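Local coordinates for AB hydrolase-1 domain-containing protein (Streptococcus mutans, PDB 4L9A) that probably hydrolyses carboxylic esters, as a carboxylesterase of the alpha/beta hydrolase fold, at residues I233-F238 with E251-H256; L141-V146 with K245-S250; T28-I33 with R94-A99; G71-D76 with M102-F107. One frame throughout, in Å; residues are numbered along the deposited sequence.

Contact 1: residues I233-F238 with E251-H256; sequences IPSIVF and EYLNKH
Ile233 O is held by the amide of Asn254: ND2 donates to it over 2.8 Å, with an N-H...O angle of 158° and the oxygen almost in the amide plane. The other end of that amide, OD1, accepts from His256 N to close an Asx turn and also pairs with Thr259, which limits how the group can rotate. Pro234 comes next and lies beside His256. Its CG sits over one face of the imidazole, 4.0 Å from the ring centroid and 16° off the normal, a CH-pi contact; ND1 of that ring is hydrogen-bonded to Gln258 N. Ser235 supplies the second polar tie. A chi1 of -179° swings its hydroxyl away from its own N and toward the loop, where OG donates to Tyr252 O over 2.6 Å, nearly in line with the carbonyl. Beyond it Val237 turns the contact apolar, its CG2 touching Tyr252 CB at 4.0 Å and Leu253 CD2 at 4.3 Å. Strand 235-239 runs between strands 134-141 and 260-263 of the central sheet, and the loop 251-256 is part of the crossover from this strand, through helix 244-248, to strand 260-263. On the strand's other side, Phe238 packs on helix 275-287.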
loop_
_atom_site.group_PDB
_atom_site.type_symbol
_atom_site.label_atom_id
_atom_site.label_comp_id
_atom_site.label_asym_id
_atom_site.label_seq_id
_atom_site.Cartn_x
_atom_site.Cartn_y
_atom_site.Cartn_z
ATOM N N ILE A 233 -18.274 2.073 4.911
ATOM C CA ILE A 233 -17.375 1.615 3.858
ATOM C C ILE A 233 -16.994 0.155 4.056
ATOM O O ILE A 233 -16.428 -0.196 5.086
ATOM C CB ILE A 233 -16.068 2.430 3.851
ATOM C CG1 ILE A 233 -16.348 3.904 3.527
ATOM C CG2 ILE A 233 -15.072 1.830 2.865
ATOM C CD1 ILE A 233 -15.122 4.786 3.707
ATOM N N PRO A 234 -17.268 -0.693 3.053
ATOM C CA PRO A 234 -16.866 -2.100 3.167
ATOM C C PRO A 234 -15.354 -2.246 3.140
ATOM O O PRO A 234 -14.657 -1.509 2.429
ATOM C CB PRO A 234 -17.485 -2.766 1.930
ATOM C CG PRO A 234 -18.118 -1.679 1.127
ATOM C CD PRO A 234 -17.760 -0.354 1.710
ATOM N N SER A 235 -14.862 -3.203 3.916
ATOM C CA SER A 235 -13.440 -3.462 4.036
ATOM C C SER A 235 -13.172 -4.930 3.763
ATOM O O SER A 235 -13.771 -5.801 4.397
ATOM C CB SER A 235 -12.970 -3.115 5.450
ATOM O OG SER A 235 -11.581 -3.334 5.597
ATOM N N ILE A 236 -12.274 -5.214 2.823
ATOM C CA ILE A 236 -11.838 -6.589 2.618
ATOM C C ILE A 236 -10.363 -6.669 2.997
ATOM O O ILE A 236 -9.507 -6.063 2.341
ATOM C CB ILE A 236 -12.014 -7.073 1.166
ATOM C CG1 ILE A 236 -13.414 -6.748 0.629
ATOM C CG2 ILE A 236 -11.755 -8.576 1.090
ATOM C CD1 ILE A 236 -14.498 -7.564 1.252
ATOM N N VAL A 237 -10.069 -7.389 4.075
ATOM C CA VAL A 237 -8.691 -7.505 4.553
ATOM C C VAL A 237 -8.186 -8.930 4.333
ATOM O O VAL A 237 -8.896 -9.903 4.623
ATOM C CB VAL A 237 -8.582 -7.092 6.041
ATOM C CG1 VAL A 237 -7.203 -7.423 6.628
ATOM C CG2 VAL A 237 -8.889 -5.614 6.190
ATOM N N PHE A 238 -6.977 -9.040 3.786
ATOM C CA PHE A 238 -6.308 -10.321 3.585
ATOM C C PHE A 238 -5.085 -10.373 4.476
ATOM O O PHE A 238 -4.302 -9.424 4.530
ATOM C CB PHE A 238 -5.838 -10.483 2.123
ATOM C CG PHE A 238 -6.958 -10.552 1.127
ATOM C CD1 PHE A 238 -7.609 -9.394 0.712
ATOM C CD2 PHE A 238 -7.350 -11.765 0.590
ATOM C CE1 PHE A 238 -8.648 -9.449 -0.215
ATOM C CE2 PHE A 238 -8.386 -11.832 -0.336
ATOM C CZ PHE A 238 -9.038 -10.676 -0.733
ATOM N N GLU A 251 -8.575 -1.585 13.548
ATOM C CA GLU A 251 -9.208 -0.416 12.967
ATOM C C GLU A 251 -9.591 -0.622 11.497
ATOM O O GLU A 251 -10.229 0.254 10.896
ATOM C CB GLU A 251 -8.243 0.772 13.068
ATOM C CG GLU A 251 -6.869 0.510 12.426
ATOM C CD GLU A 251 -5.882 -0.177 13.384
ATOM O OE1 GLU A 251 -6.319 -0.938 14.272
ATOM O OE2 GLU A 251 -4.668 0.069 13.263
ATOM N N TYR A 252 -9.181 -1.740 10.900
ATOM C CA TYR A 252 -9.456 -1.972 9.472
ATOM C C TYR A 252 -10.767 -2.726 9.238
ATOM O O TYR A 252 -11.259 -2.810 8.110
ATOM C CB TYR A 252 -8.295 -2.695 8.786
ATOM C CG TYR A 252 -7.019 -1.886 8.746
ATOM C CD1 TYR A 252 -6.929 -0.729 7.967
ATOM C CD2 TYR A 252 -5.916 -2.253 9.506
ATOM C CE1 TYR A 252 -5.766 0.027 7.937
ATOM C CE2 TYR A 252 -4.746 -1.502 9.486
ATOM C CZ TYR A 252 -4.678 -0.360 8.692
ATOM O OH TYR A 252 -3.533 0.406 8.655
ATOM N N LEU A 253 -11.330 -3.268 10.309
ATOM C CA LEU A 253 -12.586 -4.005 10.204
ATOM C C LEU A 253 -13.749 -3.239 10.821
ATOM O O LEU A 253 -13.568 -2.420 11.716
ATOM C CB LEU A 253 -12.461 -5.409 10.816
ATOM C CG LEU A 253 -11.661 -6.408 9.970
ATOM C CD1 LEU A 253 -11.565 -7.777 10.644
ATOM C CD2 LEU A 253 -12.273 -6.543 8.588
ATOM N N ASN A 254 -14.944 -3.507 10.311
ATOM C CA ASN A 254 -16.157 -2.896 10.808
ATOM C C ASN A 254 -17.274 -3.899 10.613
ATOM O O ASN A 254 -17.011 -5.059 10.282
ATOM C CB ASN A 254 -16.462 -1.578 10.073
ATOM C CG ASN A 254 -16.611 -1.764 8.569
ATOM O OD1 ASN A 254 -16.975 -2.841 8.090
ATOM N ND2 ASN A 254 -16.332 -0.703 7.813
ATOM N N LYS A 255 -18.513 -3.456 10.794
ATOM C CA LYS A 255 -19.650 -4.369 10.779
ATOM C C LYS A 255 -20.422 -4.389 9.467
ATOM O O LYS A 255 -21.496 -4.973 9.392
ATOM C CB LYS A 255 -20.583 -4.061 11.949
ATOM C CG LYS A 255 -20.023 -4.526 13.277
ATOM C CD LYS A 255 -20.329 -3.533 14.383
ATOM C CE LYS A 255 -19.815 -4.040 15.720
ATOM N NZ LYS A 255 -20.461 -5.329 16.096
ATOM N N HIS A 256 -19.863 -3.775 8.428
ATOM C CA HIS A 256 -20.533 -3.731 7.129
ATOM C C HIS A 256 -20.842 -5.151 6.661
ATOM O O HIS A 256 -20.023 -6.049 6.835
ATOM C CB HIS A 256 -19.655 -3.012 6.101
ATOM C CG HIS A 256 -20.395 -2.557 4.881
ATOM N ND1 HIS A 256 -20.892 -3.432 3.939
ATOM C CD2 HIS A 256 -20.703 -1.314 4.439
ATOM C CE1 HIS A 256 -21.479 -2.749 2.972
ATOM N NE2 HIS A 256 -21.374 -1.461 3.249
#

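Contact 2: residues L141-V146 with K245-S250; sequences LEPTTV and KEYLES
Tyr247 reaches from helix 244-248 into the bend at Glu142 and Pro143, where the packing is tight. Its OH donates to Pro143 O over 2.6 Å; the oxygen lies near the ring plane at the ring's edge, while the hydroxyl stands 38° out of the carbonyl plane. Pro143 CG lies 3.8 Å from Tyr247 CE1, and Thr145 CG2 meets the same CE1 at 3.6 Å. Thr145 has its OG1 between backbone N and carbonyl carbon (chi1 58°), from where it donates to Glu246 OE2 over 2.6 Å, on the anti side of the carboxylate. OG1 also accepts from Ile148 N, capping helix 146-151. Arg243 and Tyr158 also bind the Glu246 carboxylate, which would probably stabilise this buried charge; the arginine bridges to Glu142 too, whose carboxylate is held by His268 as well. Toward solvent the grip slackens: Ser250 gives only CB to Thr145 CG2 at 3.8 Å, and the exposed salt bridge of Lys245 to Glu249 links the helix to the residue just past its end, taking no part across the contact. The contact joins the loop between strand 134-141 and helix 146-151 to helix 244-248; Tyr247 also packs on Val237 and Ser239 of strand 235-239.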
loop_
_atom_site.group_PDB
_atom_site.type_symbol
_atom_site.label_atom_id
_atom_site.label_comp_id
_atom_site.label_asym_id
_atom_site.label_seq_id
_atom_site.Cartn_x
_atom_site.Cartn_y
_atom_site.Cartn_z
ATOM N N LEU A 141 -4.014 -5.503 2.082
ATOM C CA LEU A 141 -3.130 -6.650 2.138
ATOM C C LEU A 141 -2.200 -6.464 3.333
ATOM O O LEU A 141 -1.274 -5.660 3.282
ATOM C CB LEU A 141 -2.333 -6.785 0.835
ATOM C CG LEU A 141 -3.135 -6.965 -0.462
ATOM C CD1 LEU A 141 -4.357 -7.870 -0.285
ATOM C CD2 LEU A 141 -3.555 -5.607 -1.040
ATOM N N GLU A 142 -2.469 -7.200 4.418
ATOM C CA GLU A 142 -1.753 -7.017 5.688
ATOM C C GLU A 142 -1.437 -5.551 6.019
ATOM O O GLU A 142 -0.281 -5.172 6.251
ATOM C CB GLU A 142 -0.501 -7.910 5.747
ATOM C CG GLU A 142 -0.899 -9.394 5.931
ATOM C CD GLU A 142 0.234 -10.297 6.368
ATOM O OE1 GLU A 142 1.391 -9.831 6.504
ATOM O OE2 GLU A 142 -0.043 -11.501 6.562
ATOM N N PRO A 143 -2.475 -4.712 6.023
ATOM C CA PRO A 143 -2.266 -3.306 6.384
ATOM C C PRO A 143 -1.730 -3.207 7.809
ATOM O O PRO A 143 -2.144 -3.980 8.678
ATOM C CB PRO A 143 -3.670 -2.700 6.287
ATOM C CG PRO A 143 -4.598 -3.869 6.498
ATOM C CD PRO A 143 -3.899 -5.050 5.861
ATOM N N THR A 144 -0.807 -2.278 8.035
ATOM C CA THR A 144 -0.140 -2.163 9.319
ATOM C C THR A 144 -1.112 -1.676 10.396
ATOM O O THR A 144 -1.706 -0.605 10.251
ATOM C CB THR A 144 1.080 -1.214 9.218
ATOM O OG1 THR A 144 1.877 -1.590 8.084
ATOM C CG2 THR A 144 1.932 -1.308 10.483
ATOM N N THR A 145 -1.291 -2.467 11.459
ATOM C CA THR A 145 -2.154 -2.067 12.573
ATOM C C THR A 145 -1.400 -1.254 13.619
ATOM O O THR A 145 -0.174 -1.371 13.761
ATOM C CB THR A 145 -2.768 -3.269 13.313
ATOM O OG1 THR A 145 -1.715 -4.112 13.813
ATOM C CG2 THR A 145 -3.699 -4.065 12.400
ATOM N N VAL A 146 -2.142 -0.445 14.366
ATOM C CA VAL A 146 -1.560 0.303 15.464
ATOM C C VAL A 146 -0.922 -0.689 16.437
ATOM O O VAL A 146 0.159 -0.439 16.973
ATOM C CB VAL A 146 -2.613 1.146 16.192
ATOM C CG1 VAL A 146 -2.036 1.712 17.470
ATOM C CG2 VAL A 146 -3.122 2.261 15.279
ATOM N N LYS A 245 -6.719 -12.700 14.925
ATOM C CA LYS A 245 -7.277 -11.953 16.056
ATOM C C LYS A 245 -6.944 -10.457 15.992
ATOM O O LYS A 245 -7.806 -9.600 16.206
ATOM C CB LYS A 245 -6.797 -12.537 17.384
ATOM C CG LYS A 245 -7.428 -11.867 18.589
ATOM C CD LYS A 245 -6.965 -12.494 19.892
ATOM C CE LYS A 245 -7.571 -11.758 21.077
ATOM N NZ LYS A 245 -9.057 -11.669 20.959
ATOM N N GLU A 246 -5.682 -10.163 15.712
ATOM C CA GLU A 246 -5.213 -8.792 15.541
ATOM C C GLU A 246 -6.123 -8.017 14.578
ATOM O O GLU A 246 -6.625 -6.945 14.911
ATOM C CB GLU A 246 -3.766 -8.812 15.028
ATOM C CG GLU A 246 -3.256 -7.463 14.473
ATOM C CD GLU A 246 -1.934 -7.603 13.719
ATOM O OE1 GLU A 246 -1.387 -8.726 13.676
ATOM O OE2 GLU A 246 -1.446 -6.597 13.160
ATOM N N TYR A 247 -6.355 -8.585 13.399
ATOM C CA TYR A 247 -7.201 -7.945 12.396
ATOM C C TYR A 247 -8.686 -7.879 12.781
ATOM O O TYR A 247 -9.334 -6.859 12.569
ATOM C CB TYR A 247 -6.981 -8.565 11.014
ATOM C CG TYR A 247 -5.711 -8.040 10.382
ATOM C CD1 TYR A 247 -5.574 -6.682 10.084
ATOM C CD2 TYR A 247 -4.645 -8.878 10.113
ATOM C CE1 TYR A 247 -4.430 -6.187 9.525
ATOM C CE2 TYR A 247 -3.484 -8.386 9.549
ATOM C CZ TYR A 247 -3.386 -7.040 9.258
ATOM O OH TYR A 247 -2.239 -6.547 8.704
ATOM N N LEU A 248 -9.205 -8.944 13.389
ATOM C CA LEU A 248 -10.572 -8.924 13.903
ATOM C C LEU A 248 -10.801 -7.771 14.884
ATOM O O LEU A 248 -11.876 -7.178 14.908
ATOM C CB LEU A 248 -10.920 -10.257 14.576
ATOM C CG LEU A 248 -11.193 -11.444 13.652
ATOM C CD1 LEU A 248 -11.657 -12.653 14.475
ATOM C CD2 LEU A 248 -12.242 -11.069 12.603
ATOM N N GLU A 249 -9.789 -7.455 15.689
ATOM C CA GLU A 249 -9.899 -6.385 16.682
ATOM C C GLU A 249 -9.405 -5.039 16.157
ATOM O O GLU A 249 -9.319 -4.068 16.916
ATOM C CB GLU A 249 -9.054 -6.714 17.908
ATOM C CG GLU A 249 -9.516 -7.901 18.717
ATOM C CD GLU A 249 -8.529 -8.224 19.821
ATOM O OE1 GLU A 249 -7.392 -7.693 19.768
ATOM O OE2 GLU A 249 -8.889 -9.003 20.734
ATOM N N SER A 250 -9.072 -4.975 14.876
ATOM C CA SER A 250 -8.339 -3.819 14.366
ATOM C C SER A 250 -9.225 -2.709 13.829
ATOM O O SER A 250 -10.436 -2.875 13.639
ATOM C CB SER A 250 -7.381 -4.233 13.247
ATOM O OG SER A 250 -8.094 -4.399 12.032
#

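Contact 3: residues T28-I33 with R94-A99; sequences TLLGPI and RDWVNA
Thr28 OG1 is the polar hub beside Ala99, donating to Gly31 O over 2.7 Å, in the carbonyl plane and on a lone pair, while accepting from Leu30 N over 2.9 Å. The second bond makes an ST turn, and the 28-31 backbone forms a type I beta turn between strands 22-26 and 33-38. With its hydroxyl spent on the turn, Thr28 offers carbon to the helix: CB lies 3.8 Å from Ala99 CB, where the two backbones come nearest. Leu30 reaches farther along helix 93-106. Its CG stands anti to the carbonyl carbon (chi1 -63°), which sends CD1 into the groove among Asp95, Trp96 and Ala99; it lies 3.8 Å from Trp96 CA, 3.9 Å from Ala99 CB and 3.9 Å from Trp96 CE3, meeting the indole at its edge. Ile33 CD1 approaches the six-membered ring obliquely, 3.8 Å from Trp96 CZ3. Trp96 itself reaches inward to Ile75 of the sheet and Ala123 of helix 120-130. The chemistry divides: polar groups fix the hairpin turn from within, whereas its grip on the helix is made of aliphatic carbons against Ala99, the indole rim and the helix backbone, probably through shape fit and dispersion more than directed bonds.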
loop_
_atom_site.group_PDB
_atom_site.type_symbol
_atom_site.label_atom_id
_atom_site.label_comp_id
_atom_site.label_asym_id
_atom_site.label_seq_id
_atom_site.Cartn_x
_atom_site.Cartn_y
_atom_site.Cartn_z
ATOM N N THR A 28 3.005 18.674 -5.627
ATOM C CA THR A 28 2.402 18.779 -4.289
ATOM C C THR A 28 3.238 19.670 -3.383
ATOM O O THR A 28 4.340 20.074 -3.748
ATOM C CB THR A 28 2.268 17.407 -3.575
ATOM O OG1 THR A 28 3.538 17.014 -3.029
ATOM C CG2 THR A 28 1.753 16.331 -4.522
ATOM N N LEU A 29 2.727 19.952 -2.189
ATOM C CA LEU A 29 3.502 20.697 -1.206
ATOM C C LEU A 29 4.782 19.951 -0.820
ATOM O O LEU A 29 5.738 20.575 -0.360
ATOM C CB LEU A 29 2.664 21.022 0.037
ATOM C CG LEU A 29 1.491 21.971 -0.190
ATOM C CD1 LEU A 29 0.744 22.300 1.113
ATOM C CD2 LEU A 29 1.969 23.236 -0.833
ATOM N N LEU A 30 4.789 18.626 -1.004
ATOM C CA LEU A 30 5.967 17.801 -0.720
ATOM C C LEU A 30 6.888 17.653 -1.936
ATOM O O LEU A 30 7.839 16.849 -1.924
ATOM C CB LEU A 30 5.557 16.404 -0.247
ATOM C CG LEU A 30 4.779 16.372 1.060
ATOM C CD1 LEU A 30 4.356 14.931 1.399
ATOM C CD2 LEU A 30 5.638 16.984 2.162
ATOM N N GLY A 31 6.615 18.437 -2.972
ATOM C CA GLY A 31 7.379 18.331 -4.205
ATOM C C GLY A 31 6.716 17.304 -5.106
ATOM O O GLY A 31 5.636 16.800 -4.785
ATOM N N PRO A 32 7.349 16.993 -6.240
ATOM C CA PRO A 32 6.672 16.145 -7.220
ATOM C C PRO A 32 6.487 14.728 -6.721
ATOM O O PRO A 32 7.335 14.182 -5.995
ATOM C CB PRO A 32 7.618 16.177 -8.434
ATOM C CG PRO A 32 8.376 17.499 -8.282
ATOM C CD PRO A 32 8.574 17.619 -6.789
ATOM N N ILE A 33 5.362 14.136 -7.097
ATOM C CA ILE A 33 5.075 12.757 -6.693
ATOM C C ILE A 33 4.780 11.952 -7.950
ATOM O O ILE A 33 3.969 12.352 -8.763
ATOM C CB ILE A 33 3.891 12.700 -5.726
ATOM C CG1 ILE A 33 4.219 13.482 -4.450
ATOM C CG2 ILE A 33 3.523 11.234 -5.381
ATOM C CD1 ILE A 33 5.289 12.789 -3.541
ATOM N N ARG A 94 -0.078 13.776 8.131
ATOM C CA ARG A 94 -1.029 14.766 7.649
ATOM C C ARG A 94 -0.531 15.391 6.349
ATOM O O ARG A 94 -1.322 15.674 5.432
ATOM C CB ARG A 94 -1.238 15.865 8.693
ATOM C CG ARG A 94 -2.142 17.005 8.215
ATOM C CD ARG A 94 -1.948 18.282 9.044
ATOM N NE ARG A 94 -0.724 19.000 8.688
ATOM C CZ ARG A 94 -0.696 20.131 7.990
ATOM N NH1 ARG A 94 -1.829 20.685 7.572
ATOM N NH2 ARG A 94 0.463 20.715 7.715
ATOM N N ASP A 95 0.778 15.620 6.279
ATOM C CA ASP A 95 1.372 16.232 5.090
ATOM C C ASP A 95 1.254 15.280 3.903
ATOM O O ASP A 95 0.848 15.675 2.805
ATOM C CB ASP A 95 2.834 16.636 5.349
ATOM C CG ASP A 95 2.968 17.677 6.461
ATOM O OD1 ASP A 95 2.298 18.730 6.383
ATOM O OD2 ASP A 95 3.732 17.442 7.423
ATOM N N TRP A 96 1.585 14.015 4.140
ATOM C CA TRP A 96 1.527 13.015 3.083
ATOM C C TRP A 96 0.072 12.800 2.648
ATOM O O TRP A 96 -0.216 12.727 1.455
ATOM C CB TRP A 96 2.204 11.732 3.548
ATOM C CG TRP A 96 2.121 10.553 2.628
ATOM C CD1 TRP A 96 1.786 9.277 2.977
ATOM C CD2 TRP A 96 2.400 10.525 1.215
ATOM N NE1 TRP A 96 1.844 8.457 1.878
ATOM C CE2 TRP A 96 2.208 9.193 0.790
ATOM C CE3 TRP A 96 2.788 11.491 0.282
ATOM C CZ2 TRP A 96 2.388 8.809 -0.541
ATOM C CZ3 TRP A 96 2.955 11.107 -1.039
ATOM C CH2 TRP A 96 2.766 9.773 -1.436
ATOM N N VAL A 97 -0.849 12.737 3.613
ATOM C CA VAL A 97 -2.273 12.653 3.290
ATOM C C VAL A 97 -2.776 13.860 2.466
ATOM O O VAL A 97 -3.539 13.685 1.513
ATOM C CB VAL A 97 -3.141 12.471 4.561
ATOM C CG1 VAL A 97 -4.628 12.641 4.238
ATOM C CG2 VAL A 97 -2.901 11.092 5.166
ATOM N N ASN A 98 -2.363 15.074 2.838
ATOM C CA ASN A 98 -2.714 16.261 2.054
ATOM C C ASN A 98 -2.161 16.192 0.631
ATOM O O ASN A 98 -2.827 16.593 -0.315
ATOM C CB ASN A 98 -2.291 17.568 2.761
ATOM C CG ASN A 98 -3.167 17.879 3.969
ATOM O OD1 ASN A 98 -4.260 17.332 4.097
ATOM N ND2 ASN A 98 -2.694 18.754 4.858
ATOM N N ALA A 99 -0.955 15.656 0.475
ATOM C CA ALA A 99 -0.376 15.518 -0.862
ATOM C C ALA A 99 -1.199 14.529 -1.689
ATOM O O ALA A 99 -1.496 14.778 -2.851
ATOM C CB ALA A 99 1.068 15.066 -0.777
#

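Contact 4: residues G71-D76 with M102-F107; sequences GILTID and MIFEHF
Helix 93-106 packs on a face of the central beta sheet, and here its last turn, with Phe107 just beyond it, meets strand 71-75 through Leu73, Ile75, Ile103 and Phe104. Leu73 is the branch point. It extends from the strand with chi1 174°, and its two methyls divide the work: CD1 meets Phe107 CE2 at 3.7 Å, whereas CD2 lies 4.0 Å from Ile103 CG2 and 4.1 Å from Phe104 CD1. Both phenyl rings are approached obliquely. The axes of strand and helix segments come within 10.8 Å and their directions differ by 148°, so the helix runs back roughly antiparallel to the strand. This is the layering of an alpha/beta hydrolase, where helices cover the faces of a largely parallel sheet; this one carries the chain from strand 71-75 to the parallel strand 111-117, on the far side of strand 43-47. Farther along the strand, Ile75 and Ile103 reach toward each other tip to tip, with CG2 of Ile75 4.1 Å from CD1 of Ile103. Around these aliphatic groups the rings have further aromatic company: Phe104 makes edge-to-face contacts with Tyr112 and Phe109, and Phe107 stacks on His37 of strand 33-38.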
loop_
_atom_site.group_PDB
_atom_site.type_symbol
_atom_site.label_atom_id
_atom_site.label_comp_id
_atom_site.label_asym_id
_atom_site.label_seq_id
_atom_site.Cartn_x
_atom_site.Cartn_y
_atom_site.Cartn_z
ATOM N N GLY A 71 -10.926 2.610 -13.246
ATOM C CA GLY A 71 -9.814 3.540 -13.190
ATOM C C GLY A 71 -8.672 2.998 -12.347
ATOM O O GLY A 71 -8.873 2.130 -11.502
ATOM N N ILE A 72 -7.468 3.505 -12.585
ATOM C CA ILE A 72 -6.297 3.117 -11.811
ATOM C C ILE A 72 -5.536 4.380 -11.424
ATOM O O ILE A 72 -5.344 5.264 -12.249
ATOM C CB ILE A 72 -5.342 2.203 -12.629
ATOM C CG1 ILE A 72 -6.064 0.954 -13.137
ATOM C CG2 ILE A 72 -4.119 1.832 -11.809
ATOM C CD1 ILE A 72 -6.509 -0.018 -12.019
ATOM N N LEU A 73 -5.113 4.468 -10.171
ATOM C CA LEU A 73 -4.168 5.500 -9.759
ATOM C C LEU A 73 -3.163 4.877 -8.823
ATOM O O LEU A 73 -3.521 4.432 -7.735
ATOM C CB LEU A 73 -4.876 6.661 -9.043
ATOM C CG LEU A 73 -3.989 7.745 -8.436
ATOM C CD1 LEU A 73 -3.090 8.440 -9.508
ATOM C CD2 LEU A 73 -4.861 8.780 -7.734
ATOM N N THR A 74 -1.908 4.829 -9.242
ATOM C CA THR A 74 -0.861 4.391 -8.336
ATOM C C THR A 74 -0.040 5.597 -7.912
ATOM O O THR A 74 0.176 6.534 -8.704
ATOM C CB THR A 74 0.043 3.320 -8.968
ATOM O OG1 THR A 74 0.854 3.913 -9.989
ATOM C CG2 THR A 74 -0.796 2.177 -9.570
ATOM N N ILE A 75 0.429 5.562 -6.672
ATOM C CA ILE A 75 1.183 6.659 -6.086
ATOM C C ILE A 75 2.447 6.144 -5.395
ATOM O O ILE A 75 2.375 5.246 -4.545
ATOM C CB ILE A 75 0.319 7.421 -5.049
ATOM C CG1 ILE A 75 -0.953 7.967 -5.707
ATOM C CG2 ILE A 75 1.113 8.554 -4.405
ATOM C CD1 ILE A 75 -1.924 8.620 -4.717
ATOM N N ASP A 76 3.602 6.702 -5.759
ATOM C CA ASP A 76 4.866 6.360 -5.101
ATOM C C ASP A 76 5.173 7.352 -3.973
ATOM O O ASP A 76 5.214 8.554 -4.197
ATOM C CB ASP A 76 6.034 6.355 -6.097
ATOM C CG ASP A 76 5.962 5.204 -7.095
ATOM O OD1 ASP A 76 4.892 4.547 -7.178
ATOM O OD2 ASP A 76 6.964 4.972 -7.813
HETATM N N MSE A 102 -4.427 16.105 -2.878
HETATM C CA MSE A 102 -4.171 16.994 -4.002
HETATM C C MSE A 102 -4.098 16.179 -5.279
HETATM O O MSE A 102 -4.588 16.594 -6.335
HETATM C CB MSE A 102 -2.839 17.693 -3.819
HETATM C CG MSE A 102 -2.894 18.981 -3.067
HETATM SE SE MSE A 102 -1.290 19.963 -3.573
HETATM C CE MSE A 102 -1.632 20.100 -5.497
ATOM N N ILE A 103 -3.448 15.029 -5.182
ATOM C CA ILE A 103 -3.356 14.119 -6.311
ATOM C C ILE A 103 -4.753 13.634 -6.689
ATOM O O ILE A 103 -5.087 13.568 -7.868
ATOM C CB ILE A 103 -2.395 12.946 -6.019
ATOM C CG1 ILE A 103 -0.972 13.481 -5.812
ATOM C CG2 ILE A 103 -2.416 11.935 -7.157
ATOM C CD1 ILE A 103 0.064 12.437 -5.392
ATOM N N PHE A 104 -5.588 13.326 -5.694
ATOM C CA PHE A 104 -6.959 12.929 -5.993
ATOM C C PHE A 104 -7.652 14.027 -6.809
ATOM O O PHE A 104 -8.313 13.745 -7.805
ATOM C CB PHE A 104 -7.774 12.654 -4.720
ATOM C CG PHE A 104 -7.650 11.237 -4.197
ATOM C CD1 PHE A 104 -6.469 10.524 -4.342
ATOM C CD2 PHE A 104 -8.728 10.620 -3.569
ATOM C CE1 PHE A 104 -6.355 9.223 -3.865
ATOM C CE2 PHE A 104 -8.623 9.319 -3.094
ATOM C CZ PHE A 104 -7.431 8.620 -3.241
ATOM N N GLU A 105 -7.507 15.274 -6.370
ATOM C CA GLU A 105 -8.193 16.397 -7.021
ATOM C C GLU A 105 -7.664 16.663 -8.431
ATOM O O GLU A 105 -8.331 17.294 -9.247
ATOM C CB GLU A 105 -8.087 17.673 -6.178
ATOM C CG GLU A 105 -8.682 17.544 -4.782
ATOM C CD GLU A 105 -10.105 17.007 -4.793
ATOM O OE1 GLU A 105 -10.967 17.621 -5.463
ATOM O OE2 GLU A 105 -10.354 15.968 -4.136
ATOM N N HIS A 106 -6.462 16.175 -8.705
ATOM C CA HIS A 106 -5.830 16.349 -10.004
ATOM C C HIS A 106 -6.520 15.530 -11.096
ATOM O O HIS A 106 -6.449 15.884 -12.272
ATOM C CB HIS A 106 -4.355 15.964 -9.905
ATOM C CG HIS A 106 -3.553 16.262 -11.137
ATOM N ND1 HIS A 106 -3.196 17.543 -11.505
ATOM C CD2 HIS A 106 -3.003 15.437 -12.062
ATOM C CE1 HIS A 106 -2.473 17.495 -12.611
ATOM N NE2 HIS A 106 -2.334 16.229 -12.965
ATOM N N PHE A 107 -7.193 14.445 -10.712
ATOM C CA PHE A 107 -7.842 13.565 -11.693
ATOM C C PHE A 107 -9.368 13.567 -11.616
ATOM O O PHE A 107 -9.944 14.079 -10.657
ATOM C CB PHE A 107 -7.314 12.136 -11.576
ATOM C CG PHE A 107 -5.848 12.010 -11.849
ATOM C CD1 PHE A 107 -5.370 12.038 -13.152
ATOM C CD2 PHE A 107 -4.946 11.861 -10.812
ATOM C CE1 PHE A 107 -4.011 11.919 -13.414
ATOM C CE2 PHE A 107 -3.585 11.743 -11.065
ATOM C CZ PHE A 107 -3.119 11.783 -12.378
#

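Contacts 3 and 4 share helix 93-106 and meet each other, Ile33 CG2 lying 3.7 Å from Ile103 CD1; contact 4 is the buried helix-on-sheet part, contact 3 the partly buried flank where a hairpin turn reaches the helix. Both adhere through apolar groups. Contacts 1 and 2 are buried as well, but each sets a loop against a strand or a helix and depends on side-chain hydrogen bonds to backbone oxygens and, in contact 2, to a carboxylate. These two also touch, with Tyr252 OH 2.6 Å from Thr144 O, a probable hydrogen bond. Contacts 2 and 4 lie on opposite sides of the chain's centre, about 25 Å apart between centres, while contacts 1 and 4 use different strands of one sheet.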